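Local coordinates for alpha-1,3-glucanase (Paenibacillus glycanilyticus, PDB 6K0P), which probably hydrolyses alpha-1,3-glucan as a glycoside hydrolase of family 87, with a catalytic domain that binds nigerose, at residues D354-A362 against V391-F399; F427-T438 against A473-D483. The protein carries 1 engineered substitution. One frame throughout, in Å; residues are numbered along the deposited sequence.

Overall arrangement
Both contacts join successive coils of the right-handed parallel beta-helix expected of this pectin lyase-like domain, and their centres lie about 11 Å apart. Interaction 1 is the more buried: two parallel bridges pair strand 357-360 with strand 389-392, a leucine packs inside, and a tyrosine-to-aspartate hydrogen bond lies on the other side. Interaction 2 is longer and only partly buried; six bridges run through a corner, with isoleucines and a phenylalanine on the inner face, aspartate and lysine on the outer face, asparagine at the corner and a salt bridge at the loop end. They meet where 397-399 pairs with 432-435, Phe399 N lying 2.8 Å from Val433 O. One acetic acid molecule, probably from crystallisation, touches both.

Interaction 1 of 2, residues D354-A362 against V391-F399; sequences DDSFALFSA and VYGGSDNLF. With ACY (acetic acid), chain L.
Tyr392 reaches back along strand 357-360 until its hydroxyl meets Asp355: OH donates to OD2 over 2.6 Å, arriving on the syn side of the carboxylate, 16° out of its plane, while OD2 lies in the plane of the ring at its edge. A water donates to both Tyr392 OH and Asp355 OD1, closing a second path between the pair, and Ala387 N also bonds OD1, so several partners fix the carboxylate. The tyrosine CG stands anti to its carbonyl carbon (chi1 -56°), which carries the ring back toward Asp355. Beside it, Phe360 CD2 packs on Tyr392 CB at 3.4 Å, with the two rings oblique at 38°.

Leu359 turns to the opposite face of the strand. Its CD2 presses on the amide of Asn397, 3.4 Å from CG, and lies 4.0 Å from Phe399 CZ; that amide is held from elsewhere by Asn370 and Asn373. The backbone pairing is parallel: Tyr392 N donates to Leu359 O at 2.8 Å, and Ser361 N to Tyr392 O at 2.8 Å. Past the bridges, Ser361 CB comes within 3.3 Å of Gly394 N, where the chain bends through two glycines.

Strands 333-336, 357-360 and 389-392 are successive rungs of a parallel beta-helix, with Leu359 on its inner side, also touching Met335 and Tyr375, the latter on strand 374-383, and Val391 reaching Thr432 of strand 432-435.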
loop_
_atom_site.group_PDB
_atom_site.type_symbol
_atom_site.label_atom_id
_atom_site.label_comp_id
_atom_site.label_asym_id
_atom_site.label_seq_id
_atom_site.Cartn_x
_atom_site.Cartn_y
_atom_site.Cartn_z
ATOM N N ASP A 354 4.958 -0.192 5.323
ATOM C CA ASP A 354 4.389 0.676 6.356
ATOM C C ASP A 354 3.163 1.317 5.708
ATOM O O ASP A 354 2.724 0.867 4.642
ATOM C CB ASP A 354 5.443 1.670 6.859
ATOM C CG ASP A 354 5.222 2.089 8.307
ATOM O OD1 ASP A 354 4.176 2.707 8.615
ATOM O OD2 ASP A 354 6.106 1.817 9.145
ATOM N N ASP A 355 2.599 2.354 6.341
ATOM C CA ASP A 355 1.376 2.989 5.844
ATOM C C ASP A 355 1.454 3.175 4.333
ATOM O O ASP A 355 2.386 3.800 3.825
ATOM C CB ASP A 355 1.206 4.371 6.490
ATOM C CG ASP A 355 0.910 4.322 7.980
ATOM O OD1 ASP A 355 0.263 3.373 8.473
ATOM O OD2 ASP A 355 1.315 5.294 8.660
ATOM N N SER A 356 0.477 2.644 3.595
ATOM C CA SER A 356 0.599 2.702 2.137
ATOM C C SER A 356 0.487 4.136 1.636
ATOM O O SER A 356 1.338 4.606 0.869
ATOM C CB SER A 356 -0.451 1.830 1.458
ATOM O OG SER A 356 -0.291 0.461 1.812
ATOM N N PHE A 357 -0.557 4.846 2.063
ATOM C CA PHE A 357 -0.757 6.256 1.743
ATOM C C PHE A 357 -0.969 6.969 3.063
ATOM O O PHE A 357 -1.868 6.598 3.824
ATOM C CB PHE A 357 -1.984 6.440 0.846
ATOM C CG PHE A 357 -1.859 5.779 -0.497
ATOM C CD1 PHE A 357 -1.136 6.380 -1.519
ATOM C CD2 PHE A 357 -2.459 4.558 -0.731
ATOM C CE1 PHE A 357 -1.021 5.768 -2.766
ATOM C CE2 PHE A 357 -2.342 3.941 -1.971
ATOM C CZ PHE A 357 -1.621 4.546 -2.985
ATOM N N ALA A 358 -0.151 7.980 3.336
ATOM C CA ALA A 358 -0.165 8.624 4.643
ATOM C C ALA A 358 -0.048 10.134 4.498
ATOM O O ALA A 358 0.504 10.652 3.518
ATOM C CB ALA A 358 0.964 8.108 5.540
ATOM N N LEU A 359 -0.579 10.828 5.503
ATOM C CA LEU A 359 -0.481 12.276 5.625
ATOM C C LEU A 359 -0.122 12.565 7.070
ATOM O O LEU A 359 -0.868 12.183 7.977
ATOM C CB LEU A 359 -1.819 12.929 5.254
ATOM C CG LEU A 359 -1.835 14.455 5.148
ATOM C CD1 LEU A 359 -0.886 14.976 4.065
ATOM C CD2 LEU A 359 -3.253 14.914 4.848
ATOM N N PHE A 360 1.040 13.167 7.297
ATOM C CA PHE A 360 1.477 13.485 8.656
ATOM C C PHE A 360 1.584 14.993 8.793
ATOM O O PHE A 360 2.499 15.612 8.243
ATOM C CB PHE A 360 2.800 12.817 9.033
ATOM C CG PHE A 360 3.107 12.907 10.514
ATOM C CD1 PHE A 360 3.634 14.069 11.063
ATOM C CD2 PHE A 360 2.825 11.845 11.359
ATOM C CE1 PHE A 360 3.889 14.156 12.423
ATOM C CE2 PHE A 360 3.079 11.926 12.720
ATOM C CZ PHE A 360 3.610 13.076 13.250
ATOM N N SER A 361 0.671 15.577 9.552
ATOM C CA SER A 361 0.625 17.021 9.716
ATOM C C SER A 361 1.495 17.442 10.890
ATOM O O SER A 361 1.389 16.885 11.988
ATOM C CB SER A 361 -0.815 17.462 9.934
ATOM O OG SER A 361 -0.941 18.869 9.946
ATOM N N ALA A 362 2.353 18.428 10.652
ATOM C CA ALA A 362 3.219 18.965 11.690
ATOM C C ALA A 362 3.603 20.375 11.278
ATOM O O ALA A 362 3.501 20.745 10.105
ATOM C CB ALA A 362 4.466 18.097 11.886
ATOM N N VAL A 391 -3.888 9.038 8.531
ATOM C CA VAL A 391 -3.901 10.492 8.620
ATOM C C VAL A 391 -3.587 10.884 10.056
ATOM O O VAL A 391 -4.283 10.463 10.992
ATOM C CB VAL A 391 -5.219 11.103 8.105
ATOM C CG1 VAL A 391 -6.428 10.572 8.847
ATOM C CG2 VAL A 391 -5.165 12.630 8.149
ATOM N N TYR A 392 -2.519 11.650 10.230
ATOM C CA TYR A 392 -2.034 12.072 11.536
ATOM C C TYR A 392 -2.204 13.585 11.605
ATOM O O TYR A 392 -1.360 14.339 11.107
ATOM C CB TYR A 392 -0.575 11.657 11.708
ATOM C CG TYR A 392 -0.315 10.169 11.521
ATOM C CD1 TYR A 392 -0.492 9.271 12.569
ATOM C CD2 TYR A 392 0.112 9.669 10.293
ATOM C CE1 TYR A 392 -0.244 7.912 12.398
ATOM C CE2 TYR A 392 0.365 8.317 10.118
ATOM C CZ TYR A 392 0.180 7.447 11.163
ATOM O OH TYR A 392 0.420 6.100 10.982
ATOM N N GLY A 393 -3.306 14.031 12.216
ATOM C CA GLY A 393 -3.608 15.452 12.292
ATOM C C GLY A 393 -3.916 16.048 10.925
ATOM O O GLY A 393 -4.143 15.354 9.936
ATOM N N GLY A 394 -3.924 17.375 10.890
ATOM C CA GLY A 394 -4.176 18.116 9.666
ATOM C C GLY A 394 -5.541 18.777 9.703
ATOM O O GLY A 394 -6.316 18.615 10.646
ATOM N N SER A 395 -5.822 19.534 8.645
ATOM C CA SER A 395 -7.093 20.237 8.540
ATOM C C SER A 395 -7.488 20.306 7.073
ATOM O O SER A 395 -6.638 20.535 6.208
ATOM C CB SER A 395 -7.003 21.645 9.157
ATOM O OG SER A 395 -8.281 22.272 9.202
ATOM N N ASP A 396 -8.775 20.088 6.801
ATOM C CA ASP A 396 -9.324 20.209 5.448
ATOM C C ASP A 396 -8.614 19.287 4.454
ATOM O O ASP A 396 -8.141 19.718 3.402
ATOM C CB ASP A 396 -9.322 21.665 4.966
ATOM C CG ASP A 396 -10.060 21.851 3.653
ATOM O OD1 ASP A 396 -11.083 21.170 3.423
ATOM O OD2 ASP A 396 -9.615 22.688 2.843
ATOM N N ASN A 397 -8.555 18.004 4.789
ATOM C CA ASN A 397 -7.980 16.995 3.908
ATOM C C ASN A 397 -9.031 15.943 3.599
ATOM O O ASN A 397 -9.811 15.554 4.478
ATOM C CB ASN A 397 -6.770 16.340 4.553
ATOM C CG ASN A 397 -5.627 17.308 4.730
ATOM O OD1 ASN A 397 -5.112 17.856 3.753
ATOM N ND2 ASN A 397 -5.224 17.540 5.974
ATOM N N LEU A 398 -9.047 15.483 2.349
ATOM C CA LEU A 398 -10.074 14.579 1.849
ATOM C C LEU A 398 -9.441 13.257 1.433
ATOM O O LEU A 398 -8.425 13.245 0.733
ATOM C CB LEU A 398 -10.770 15.206 0.643
ATOM C CG LEU A 398 -11.798 14.342 -0.086
ATOM C CD1 LEU A 398 -13.012 14.020 0.800
ATOM C CD2 LEU A 398 -12.229 15.059 -1.362
ATOM N N PHE A 399 -10.051 12.150 1.864
ATOM C CA PHE A 399 -9.684 10.798 1.455
ATOM C C PHE A 399 -10.961 10.181 0.902
ATOM O O PHE A 399 -11.895 9.907 1.665
ATOM C CB PHE A 399 -9.162 10.013 2.658
ATOM C CG PHE A 399 -7.952 10.641 3.308
ATOM C CD1 PHE A 399 -8.083 11.718 4.165
ATOM C CD2 PHE A 399 -6.675 10.144 3.049
ATOM C CE1 PHE A 399 -6.970 12.302 4.753
ATOM C CE2 PHE A 399 -5.555 10.724 3.639
ATOM C CZ PHE A 399 -5.703 11.802 4.492
HETATM C C ACY L . -7.585 25.421 10.442
HETATM O O ACY L . -7.922 24.938 9.300
HETATM O OXT ACY L . -7.685 24.844 11.518
HETATM C CH3 ACY L . -7.029 26.857 10.344
HETATM O O HOH W 1 -1.152 3.638 10.922
HETATM O O HOH W 2 -0.416 15.665 13.733
#

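Interaction 2 of 2, residues F427-T438 against A473-D483. With ACY (acetic acid), chain L.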
loop_
_atom_site.group_PDB
_atom_site.type_symbol
_atom_site.label_atom_id
_atom_site.label_comp_id
_atom_site.label_asym_id
_atom_site.label_seq_id
_atom_site.Cartn_x
_atom_site.Cartn_y
_atom_site.Cartn_z
ATOM N N PHE A 427 -5.309 17.693 14.878
ATOM C CA PHE A 427 -6.295 18.055 13.872
ATOM C C PHE A 427 -6.731 19.503 14.058
ATOM O O PHE A 427 -6.755 20.026 15.175
ATOM C CB PHE A 427 -7.509 17.118 13.928
ATOM C CG PHE A 427 -7.201 15.735 13.437
ATOM C CD1 PHE A 427 -7.209 15.462 12.085
ATOM C CD2 PHE A 427 -6.835 14.729 14.322
ATOM C CE1 PHE A 427 -6.899 14.189 11.612
ATOM C CE2 PHE A 427 -6.520 13.452 13.860
ATOM C CZ PHE A 427 -6.543 13.183 12.497
ATOM N N GLY A 428 -7.076 20.145 12.948
ATOM C CA GLY A 428 -7.454 21.542 12.931
ATOM C C GLY A 428 -8.955 21.752 12.922
ATOM O O GLY A 428 -9.736 20.887 13.332
ATOM N N ASP A 429 -9.362 22.924 12.432
ATOM C CA ASP A 429 -10.745 23.377 12.557
ATOM C C ASP A 429 -11.620 23.046 11.357
ATOM O O ASP A 429 -12.821 23.350 11.386
ATOM C CB ASP A 429 -10.782 24.882 12.839
ATOM C CG ASP A 429 -10.386 25.205 14.264
ATOM O OD1 ASP A 429 -10.142 24.263 15.051
ATOM O OD2 ASP A 429 -10.319 26.405 14.595
ATOM N N GLN A 430 -11.069 22.441 10.310
ATOM C CA GLN A 430 -11.853 22.017 9.162
ATOM C C GLN A 430 -11.756 20.503 9.026
ATOM O O GLN A 430 -10.737 19.898 9.386
ATOM C CB GLN A 430 -11.391 22.735 7.876
ATOM C CG GLN A 430 -11.571 24.251 7.964
ATOM C CD GLN A 430 -11.268 24.993 6.666
ATOM O OE1 GLN A 430 -10.807 24.411 5.687
ATOM N NE2 GLN A 430 -11.535 26.292 6.658
ATOM N N ASP A 431 -12.825 19.903 8.504
ATOM C CA ASP A 431 -12.972 18.450 8.534
ATOM C C ASP A 431 -11.843 17.719 7.814
ATOM O O ASP A 431 -11.387 18.119 6.735
ATOM C CB ASP A 431 -14.282 18.038 7.866
ATOM C CG ASP A 431 -15.460 18.075 8.808
ATOM O OD1 ASP A 431 -15.265 18.110 10.045
ATOM O OD2 ASP A 431 -16.588 18.067 8.295
ATOM N N THR A 432 -11.429 16.612 8.420
ATOM C CA THR A 432 -10.717 15.545 7.737
ATOM C C THR A 432 -11.784 14.528 7.367
ATOM O O THR A 432 -12.500 14.033 8.245
ATOM C CB THR A 432 -9.688 14.937 8.683
ATOM O OG1 THR A 432 -8.719 15.938 9.030
ATOM C CG2 THR A 432 -8.993 13.738 8.034
ATOM N N VAL A 433 -11.924 14.255 6.073
ATOM C CA VAL A 433 -13.070 13.524 5.549
ATOM C C VAL A 433 -12.601 12.211 4.947
ATOM O O VAL A 433 -11.692 12.194 4.105
ATOM C CB VAL A 433 -13.833 14.346 4.496
ATOM C CG1 VAL A 433 -14.994 13.525 3.918
ATOM C CG2 VAL A 433 -14.323 15.657 5.087
ATOM N N ILE A 434 -13.222 11.121 5.378
ATOM C CA ILE A 434 -13.126 9.825 4.721
ATOM C C ILE A 434 -14.493 9.591 4.088
ATOM O O ILE A 434 -15.500 9.487 4.794
ATOM C CB ILE A 434 -12.757 8.708 5.710
ATOM C CG1 ILE A 434 -11.279 8.808 6.137
ATOM C CG2 ILE A 434 -13.017 7.338 5.076
ATOM C CD1 ILE A 434 -10.948 9.933 7.098
ATOM N N ASP A 435 -14.555 9.553 2.762
ATOM C CA ASP A 435 -15.829 9.517 2.044
ATOM C C ASP A 435 -15.769 8.466 0.947
ATOM O O ASP A 435 -15.157 8.695 -0.100
ATOM C CB ASP A 435 -16.146 10.887 1.447
ATOM C CG ASP A 435 -17.386 10.873 0.558
ATOM O OD1 ASP A 435 -18.214 9.946 0.662
ATOM O OD2 ASP A 435 -17.521 11.800 -0.262
ATOM N N GLY A 436 -16.426 7.333 1.176
ATOM C CA GLY A 436 -16.447 6.285 0.176
ATOM C C GLY A 436 -15.260 5.360 0.323
ATOM O O GLY A 436 -14.183 5.639 -0.206
ATOM N N ALA A 437 -15.423 4.277 1.066
ATOM C CA ALA A 437 -14.307 3.373 1.288
ATOM C C ALA A 437 -14.832 1.963 1.482
ATOM O O ALA A 437 -15.869 1.761 2.116
ATOM C CB ALA A 437 -13.488 3.797 2.516
ATOM N N THR A 438 -14.127 0.992 0.919
ATOM C CA THR A 438 -14.383 -0.412 1.208
ATOM C C THR A 438 -13.125 -0.976 1.835
ATOM O O THR A 438 -12.032 -0.794 1.292
ATOM C CB THR A 438 -14.752 -1.186 -0.059
ATOM O OG1 THR A 438 -15.932 -0.595 -0.625
ATOM C CG2 THR A 438 -15.021 -2.652 0.266
ATOM N N ALA A 473 -4.967 17.672 19.694
ATOM C CA ALA A 473 -6.396 17.822 19.445
ATOM C C ALA A 473 -6.899 16.781 18.455
ATOM O O ALA A 473 -6.279 16.525 17.418
ATOM C CB ALA A 473 -6.681 19.222 18.899
ATOM N N ILE A 474 -8.051 16.201 18.776
ATOM C CA ILE A 474 -8.724 15.217 17.937
ATOM C C ILE A 474 -10.135 15.736 17.681
ATOM O O ILE A 474 -10.992 15.720 18.582
ATOM C CB ILE A 474 -8.697 13.808 18.561
ATOM C CG1 ILE A 474 -9.661 12.863 17.844
ATOM C CG2 ILE A 474 -8.980 13.847 20.073
ATOM C CD1 ILE A 474 -9.179 12.425 16.472
ATOM N N LYS A 475 -10.368 16.239 16.472
ATOM C CA LYS A 475 -11.599 16.966 16.199
ATOM C C LYS A 475 -11.852 17.014 14.703
ATOM O O LYS A 475 -10.928 16.920 13.889
ATOM C CB LYS A 475 -11.560 18.394 16.771
ATOM C CG LYS A 475 -10.323 19.209 16.369
ATOM C CD LYS A 475 -10.423 20.640 16.895
ATOM C CE LYS A 475 -9.108 21.388 16.757
ATOM N NZ LYS A 475 -9.218 22.801 17.257
ATOM N N ASN A 476 -13.129 17.173 14.349
ATOM C CA ASN A 476 -13.537 17.441 12.973
ATOM C C ASN A 476 -13.139 16.294 12.045
ATOM O O ASN A 476 -12.345 16.450 11.119
ATOM C CB ASN A 476 -12.998 18.798 12.506
ATOM C CG ASN A 476 -13.523 19.929 13.357
ATOM O OD1 ASN A 476 -14.731 20.033 13.563
ATOM N ND2 ASN A 476 -12.625 20.749 13.900
ATOM N N ILE A 477 -13.716 15.127 12.331
ATOM C CA ILE A 477 -13.488 13.890 11.591
ATOM C C ILE A 477 -14.841 13.422 11.088
ATOM O O ILE A 477 -15.759 13.215 11.889
ATOM C CB ILE A 477 -12.877 12.805 12.492
ATOM C CG1 ILE A 477 -11.595 13.303 13.170
ATOM C CG2 ILE A 477 -12.669 11.507 11.703
ATOM C CD1 ILE A 477 -10.473 13.627 12.225
ATOM N N LEU A 478 -14.967 13.252 9.776
ATOM C CA LEU A 478 -16.199 12.782 9.155
ATOM C C LEU A 478 -15.891 11.501 8.392
ATOM O O LEU A 478 -15.059 11.510 7.477
ATOM C CB LEU A 478 -16.772 13.851 8.223
ATOM C CG LEU A 478 -18.001 13.431 7.426
ATOM C CD1 LEU A 478 -19.105 13.024 8.375
ATOM C CD2 LEU A 478 -18.478 14.559 6.510
ATOM N N ILE A 479 -16.535 10.403 8.784
ATOM C CA ILE A 479 -16.345 9.094 8.158
ATOM C C ILE A 479 -17.683 8.721 7.545
ATOM O O ILE A 479 -18.659 8.505 8.272
ATOM C CB ILE A 479 -15.897 8.030 9.172
ATOM C CG1 ILE A 479 -14.525 8.381 9.761
ATOM C CG2 ILE A 479 -15.882 6.636 8.529
ATOM C CD1 ILE A 479 -14.214 7.702 11.084
ATOM N N LYS A 480 -17.751 8.656 6.219
ATOM C CA LYS A 480 -19.039 8.416 5.590
ATOM C C LYS A 480 -18.905 7.508 4.380
ATOM O O LYS A 480 -17.883 7.512 3.686
ATOM C CB LYS A 480 -19.749 9.726 5.227
ATOM C CG LYS A 480 -19.008 10.638 4.276
ATOM C CD LYS A 480 -19.851 11.884 3.985
ATOM C CE LYS A 480 -19.087 12.919 3.184
ATOM N NZ LYS A 480 -19.940 14.118 2.879
ATOM N N ASN A 481 -19.959 6.719 4.148
ATOM C CA ASN A 481 -20.080 5.859 2.967
ATOM C C ASN A 481 -18.991 4.784 2.939
ATOM O O ASN A 481 -18.207 4.669 1.996
ATOM C CB ASN A 481 -20.113 6.698 1.685
ATOM C CG ASN A 481 -21.209 7.740 1.724
ATOM O OD1 ASN A 481 -22.361 7.417 1.990
ATOM N ND2 ASN A 481 -20.852 9.001 1.493
ATOM N N VAL A 482 -18.955 3.982 3.999
ATOM C CA VAL A 482 -17.899 2.995 4.189
ATOM C C VAL A 482 -18.516 1.616 4.351
ATOM O O VAL A 482 -19.452 1.434 5.136
ATOM C CB VAL A 482 -17.016 3.329 5.404
ATOM C CG1 VAL A 482 -15.930 2.249 5.572
ATOM C CG2 VAL A 482 -16.380 4.686 5.245
ATOM N N ASP A 483 -17.971 0.645 3.634
ATOM C CA ASP A 483 -18.316 -0.755 3.827
ATOM C C ASP A 483 -17.105 -1.469 4.406
ATOM O O ASP A 483 -16.022 -1.450 3.806
ATOM C CB ASP A 483 -18.751 -1.392 2.513
ATOM C CG ASP A 483 -20.037 -0.801 2.002
ATOM O OD1 ASP A 483 -21.003 -0.754 2.784
ATOM O OD2 ASP A 483 -20.076 -0.346 0.843
HETATM C C ACY L . -7.585 25.421 10.442
HETATM O O ACY L . -7.922 24.938 9.300
HETATM O OXT ACY L . -7.685 24.844 11.518
HETATM C CH3 ACY L . -7.029 26.857 10.344
HETATM O O HOH W 3 -9.636 17.668 10.915
HETATM O O HOH W 4 -16.622 19.855 11.531
HETATM O O HOH W 5 -18.539 -1.828 -0.986
#
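Ala473 opens the contact by accepting a hydrogen bond from Phe427 N, 3.0 Å from its O. Ile474 then sets CD1 beside the phenyl ring, 3.9 Å from Phe427 CE2. Lys475 leaves the backbone with CG between N and the carbonyl carbon (chi1 52°) and runs extended past the carbonyls of Phe427 and Gly428 to a salt bridge, NZ to Asp429 OD1 at 2.8 Å. With an alanine here, the Asp429 carboxylate would probably lose its charged mate, and those carbonyls their aliphatic cover.

Asn476 has a left-handed backbone, and its ND2 donates to Gly428 O, which lies 6° from the amide plane and receives the proton on a lone pair; a water links Asn476 OD1 to Asp431 OD1, while Asn506 also bonds that amide oxygen and Arg508 salt-bridges Asp431 OD2. Ile477 lays CD1 over a face of the Phe427 ring, 3.8 Å from the centroid and 16° off its normal, a CH-pi contact. Strands 432-435 and 475-480 run parallel, their axes 4.8 Å apart at closest: Thr432, Ile434 and Gly436 N donate to Asn476, Leu478 and Lys480 O, and Leu478 and Lys480 N to Thr432 and Ile434 O. Lys480, extended beyond CG, passes obliquely over Asp435, its CE 3.7 Å from Asp435 CG. Asn481, also left-handed, donates from ND2 to Asp435 OD1 at 2.9 Å. Val482 then meets Ala437, whose O bonds Asp483 N.

This ladder, turning at Gly436 and Asn481, joins coils of a parallel beta-helix; strand 475-485 lies between strands 432-435 and 507-510, with Ile434, Ile477 and Ile479 converging on Ile415 inside.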